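PDB 5E9P: cellulase, glycosyl hydrolase family 5, TPS linker, domain X from Spirochaeta thermophila, which binds cellulose, probably its crystalline surfaces, and xylan through a type A, jelly-roll carbohydrate-binding module, CBM64, of a modular cellulase. Local coordinates for residues A[45-49]-A[50-54]; A[55-58]-A[59-63]. All blocks are in the same frame, centred on the assembly; numbering follows the deposited sequence.

Contact 1 (A[45-49]-A[50-54]); sequences LEING and TDYTN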
loop_
_atom_site.group_PDB
_atom_site.type_symbol
_atom_site.label_atom_id
_atom_site.label_comp_id
_atom_site.label_asym_id
_atom_site.label_seq_id
_atom_site.Cartn_x
_atom_site.Cartn_y
_atom_site.Cartn_z
ATOM N N LEU A 45 5.859 -3.871 3.733
ATOM C CA LEU A 45 4.649 -3.347 3.078
ATOM C C LEU A 45 4.126 -4.516 2.250
ATOM O O LEU A 45 4.727 -4.834 1.230
ATOM C CB LEU A 45 4.899 -2.137 2.211
ATOM C CG LEU A 45 3.588 -1.427 1.777
ATOM C CD1 LEU A 45 2.926 -0.714 2.926
ATOM C CD2 LEU A 45 3.879 -0.467 0.647
ATOM N N GLU A 46 3.052 -5.148 2.737
ATOM C CA GLU A 46 2.469 -6.236 1.966
ATOM C C GLU A 46 1.081 -5.837 1.532
ATOM O O GLU A 46 0.336 -5.230 2.328
ATOM C CB GLU A 46 2.552 -7.553 2.668
ATOM C CG GLU A 46 1.924 -7.567 3.980
ATOM C CD GLU A 46 2.008 -8.890 4.777
ATOM O OE1 GLU A 46 2.565 -9.863 4.254
ATOM O OE2 GLU A 46 1.426 -8.940 5.918
ATOM N N ILE A 47 0.751 -6.135 0.302
ATOM C CA ILE A 47 -0.528 -5.755 -0.273
ATOM C C ILE A 47 -1.139 -7.015 -0.875
ATOM O O ILE A 47 -0.555 -7.615 -1.775
ATOM C CB ILE A 47 -0.427 -4.600 -1.294
ATOM C CG1 ILE A 47 0.329 -3.426 -0.672
ATOM C CG2 ILE A 47 -1.844 -4.248 -1.719
ATOM C CD1 ILE A 47 0.589 -2.287 -1.648
ATOM N N ASN A 48 -2.309 -7.394 -0.369
ATOM C CA ASN A 48 -2.983 -8.573 -0.884
ATOM C C ASN A 48 -2.065 -9.785 -0.954
ATOM O O ASN A 48 -2.134 -10.573 -1.884
ATOM C CB ASN A 48 -3.716 -8.314 -2.188
ATOM C CG ASN A 48 -4.914 -7.416 -1.968
ATOM O OD1 ASN A 48 -5.292 -7.151 -0.823
ATOM N ND2 ASN A 48 -5.552 -6.970 -3.054
ATOM N N GLY A 49 -1.247 -9.957 0.090
ATOM C CA GLY A 49 -0.443 -11.161 0.235
ATOM C C GLY A 49 0.904 -11.147 -0.432
ATOM O O GLY A 49 1.619 -12.142 -0.317
ATOM N N THR A 50 1.251 -10.085 -1.139
ATOM C CA THR A 50 2.532 -10.010 -1.818
ATOM C C THR A 50 3.361 -8.906 -1.169
ATOM O O THR A 50 2.869 -7.844 -0.818
ATOM C CB THR A 50 2.313 -9.760 -3.300
ATOM O OG1 THR A 50 1.565 -10.847 -3.845
ATOM C CG2 THR A 50 3.642 -9.583 -4.048
ATOM N N ASP A 51 4.658 -9.183 -1.054
ATOM C CA ASP A 51 5.609 -8.250 -0.424
ATOM C C ASP A 51 5.986 -7.170 -1.460
ATOM O O ASP A 51 6.511 -7.466 -2.571
ATOM C CB ASP A 51 6.790 -9.151 0.051
ATOM C CG ASP A 51 7.816 -8.410 0.889
ATOM O OD1 ASP A 51 7.883 -7.218 0.726
ATOM O OD2 ASP A 51 8.635 -9.073 1.528
ATOM N N TYR A 52 5.697 -5.916 -1.131
ATOM C CA TYR A 52 6.072 -4.710 -1.892
ATOM C C TYR A 52 6.895 -3.775 -0.990
ATOM O O TYR A 52 6.764 -2.565 -1.085
ATOM C CB TYR A 52 4.862 -4.014 -2.484
ATOM C CG TYR A 52 4.078 -4.863 -3.461
ATOM C CD1 TYR A 52 4.566 -5.146 -4.709
ATOM C CD2 TYR A 52 2.880 -5.417 -3.084
ATOM C CE1 TYR A 52 3.814 -6.001 -5.588
ATOM C CE2 TYR A 52 2.186 -6.190 -3.900
ATOM C CZ TYR A 52 2.615 -6.503 -5.105
ATOM O OH TYR A 52 1.868 -7.327 -5.943
ATOM N N THR A 53 7.716 -4.345 -0.130
ATOM C CA THR A 53 8.462 -3.514 0.844
ATOM C C THR A 53 9.532 -2.718 0.149
ATOM O O THR A 53 10.457 -3.339 -0.470
ATOM C CB THR A 53 9.054 -4.418 1.926
ATOM O OG1 THR A 53 8.038 -5.254 2.505
ATOM C CG2 THR A 53 9.683 -3.622 3.048
ATOM N N ASN A 54 9.517 -1.408 0.255
ATOM C CA ASN A 54 10.614 -0.577 -0.227
ATOM C C ASN A 54 10.811 -0.680 -1.713
ATOM O O ASN A 54 11.944 -0.746 -2.204
ATOM C CB ASN A 54 11.906 -0.825 0.535
ATOM C CG ASN A 54 11.735 -0.670 2.006
ATOM O OD1 ASN A 54 10.981 0.162 2.507
ATOM N ND2 ASN A 54 12.483 -1.485 2.764
HETATM O O HOH W 1 -0.761 -8.890 -4.340
HETATM O O HOH W 2 -0.636 -12.214 -3.339
#
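I47 and T50 close a beta hairpin with a two-residue loop, a type I' turn from I47 to T50, I47 N donating to T50 O (2.9 Å) and T50 N to I47 O, while E46 and D51 form the next, non-hydrogen-bonded pair. Beyond it, Y52 N reaches L45 O at 2.8 Å, and the hydroxyl of T53 takes over from the backbone as acceptor: L45 N meets T53 OG1 at 2.9 Å with an N-H...O angle of 163°. That oxygen sits beside its own backbone N (chi1 -53°) and, in the D51 conformer described, donates to D51 OD1 at 2.7 Å. The same OD1 accepts T53 N, nearly along its C-O axis, which makes an Asx turn. The Y52 ring crosses the I47 side chain at about a right angle, its CD2 lying 3.8 Å from I47 CB, and presents its edge to I47 O. I47 O, which accepts T50 N, takes a second bond from water 1, which also touches T50 OG1. A valine in place of T53 would probably leave L45 N without its acceptor and D51 OD1 with one donor fewer. At the fraying end of the hairpin, a side-chain hydroxyl thus stands in for a backbone acceptor.

Contact 2 (A[55-58]-A[59-63]); sequences VWVA and QHQIP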
loop_
_atom_site.group_PDB
_atom_site.type_symbol
_atom_site.label_atom_id
_atom_site.label_comp_id
_atom_site.label_asym_id
_atom_site.label_seq_id
_atom_site.Cartn_x
_atom_site.Cartn_y
_atom_site.Cartn_z
ATOM N N VAL A 55 9.720 -0.622 -2.478
ATOM C CA VAL A 55 9.760 -0.632 -3.942
ATOM C C VAL A 55 8.845 0.403 -4.519
ATOM O O VAL A 55 7.884 0.885 -3.851
ATOM C CB VAL A 55 9.401 -1.987 -4.542
ATOM C CG1 VAL A 55 10.258 -3.082 -4.017
ATOM C CG2 VAL A 55 7.889 -2.316 -4.398
ATOM N N TRP A 56 9.051 0.706 -5.777
ATOM C CA TRP A 56 8.066 1.377 -6.618
ATOM C C TRP A 56 7.308 0.322 -7.388
ATOM O O TRP A 56 7.975 -0.521 -8.047
ATOM C CB TRP A 56 8.765 2.328 -7.628
ATOM C CG TRP A 56 7.888 3.254 -8.362
ATOM C CD1 TRP A 56 7.806 4.613 -8.127
ATOM C CD2 TRP A 56 7.072 3.043 -9.554
ATOM N NE1 TRP A 56 7.010 5.236 -9.035
ATOM C CE2 TRP A 56 6.530 4.317 -9.922
ATOM C CE3 TRP A 56 6.734 1.928 -10.309
ATOM C CZ2 TRP A 56 5.660 4.473 -11.016
ATOM C CZ3 TRP A 56 5.832 2.131 -11.412
ATOM C CH2 TRP A 56 5.345 3.406 -11.694
ATOM N N VAL A 57 5.990 0.299 -7.398
ATOM C CA VAL A 57 5.207 -0.653 -8.161
ATOM C C VAL A 57 3.962 0.037 -8.675
ATOM O O VAL A 57 3.321 0.817 -7.929
ATOM C CB VAL A 57 4.907 -1.917 -7.332
ATOM C CG1 VAL A 57 4.155 -1.603 -6.024
ATOM C CG2 VAL A 57 4.141 -2.951 -8.140
ATOM N N ALA A 58 3.552 -0.235 -9.906
ATOM C CA ALA A 58 2.320 0.356 -10.402
ATOM C C ALA A 58 1.113 -0.362 -9.752
ATOM O O ALA A 58 1.112 -1.593 -9.643
ATOM C CB ALA A 58 2.226 0.234 -11.915
ATOM N N GLN A 59 0.085 0.403 -9.408
ATOM C CA GLN A 59 -1.107 -0.195 -8.773
ATOM C C GLN A 59 -1.719 -1.281 -9.684
ATOM O O GLN A 59 -2.212 -2.269 -9.167
ATOM C CB GLN A 59 -2.105 0.869 -8.469
ATOM C CG GLN A 59 -1.692 1.720 -7.274
ATOM C CD GLN A 59 -2.522 2.961 -7.126
ATOM O OE1 GLN A 59 -3.703 3.008 -7.498
ATOM N NE2 GLN A 59 -1.911 4.014 -6.572
ATOM N N HIS A 60 -1.652 -1.088 -11.006
ATOM C CA HIS A 60 -2.294 -2.068 -11.889
ATOM C C HIS A 60 -1.639 -3.432 -11.822
ATOM O O HIS A 60 -2.229 -4.393 -12.341
ATOM C CB HIS A 60 -2.357 -1.563 -13.317
ATOM C CG HIS A 60 -1.023 -1.580 -14.040
ATOM N ND1 HIS A 60 -0.385 -0.424 -14.457
ATOM C CD2 HIS A 60 -0.278 -2.616 -14.488
ATOM C CE1 HIS A 60 0.729 -0.760 -15.051
ATOM N NE2 HIS A 60 0.823 -2.079 -15.094
ATOM N N GLN A 61 -0.446 -3.527 -11.250
ATOM C CA GLN A 61 0.261 -4.791 -11.156
ATOM C C GLN A 61 -0.241 -5.614 -10.005
ATOM O O GLN A 61 0.184 -6.780 -9.820
ATOM C CB GLN A 61 1.749 -4.481 -10.999
ATOM C CG GLN A 61 2.375 -3.699 -12.158
ATOM C CD GLN A 61 3.855 -3.415 -11.926
ATOM O OE1 GLN A 61 4.253 -2.302 -11.665
ATOM N NE2 GLN A 61 4.605 -4.473 -11.831
ATOM N N ILE A 62 -1.122 -5.053 -9.162
ATOM C CA ILE A 62 -1.559 -5.669 -7.909
ATOM C C ILE A 62 -3.050 -5.954 -8.036
ATOM O O ILE A 62 -3.858 -5.025 -7.948
ATOM C CB ILE A 62 -1.282 -4.750 -6.699
ATOM C CG1 ILE A 62 0.201 -4.305 -6.700
ATOM C CG2 ILE A 62 -1.690 -5.478 -5.438
ATOM C CD1 ILE A 62 0.522 -3.331 -5.597
ATOM N N PRO A 63 -3.470 -7.197 -8.210
ATOM C CA PRO A 63 -4.890 -7.474 -8.331
ATOM C C PRO A 63 -5.633 -7.232 -7.016
ATOM O O PRO A 63 -5.122 -7.476 -5.920
ATOM C CB PRO A 63 -4.984 -8.949 -8.733
ATOM C CG PRO A 63 -3.659 -9.276 -9.305
ATOM C CD PRO A 63 -2.676 -8.396 -8.493
#
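A58 and Q61 exchange two hydrogen bonds where strand 56-58 runs into the 3-10 turn 59-61. One belongs to the turn itself, from Q61 N to A58 O (3.0 Å). The other, in the Q61 conformer described, brings the side chain back against the strand: Q61 OE1 accepts A58 N at 2.8 Å, the donor nitrogen lying 30° off the carbonyl plane of the Q61 amide. Q61 CG lies beside its own backbone N (chi1 -61°) and the chain is extended beyond it, which carries the amide back past A58 O to the strand. On the way it passes V57, whose CG2 comes within 3.6 Å of Q61 OE1. The methyl of A58 has a second neighbour, the imidazole of H60: CB lies over one ring face, 3.9 Å from the centroid and 27° off the normal, a CH-pi contact. W33 meets the same ring edge-to-face. The other branch of V57, CG1, packs against I62 CD1 at 4.0 Å. Strand 56-58 is outermost in its four-stranded sheet, with V57 and Q59 bonded through their backbones to V37 and R35; the A58 N between them is met instead by the Q61 amide. In this conformer the amide closes on A58 N while its oxygen also touches the methyls of A58 and V57, so one side chain joins the border strand to the following loop by polar and apolar contacts together.

Overall arrangement
Both contacts are local and lie in series along the chain, each at an outermost strand, but of different sheets: contact 1 on the five-stranded one, contact 2 on the four-stranded one. Contact 1 is partly buried, its turn lying outward and its polar oxygens and waters doing much of the work; contact 2 is buried for the most part, with fewer bonds and more methyl packing. The Y52 ring of contact 1 touches V57 of contact 2 and its hydroxyl rests on I62, while I47 packs on I62. A probable hydrogen bond from N48 ND2 to P63 O adds a polar tie. Together they help to join the two sheets of the jelly roll along one side.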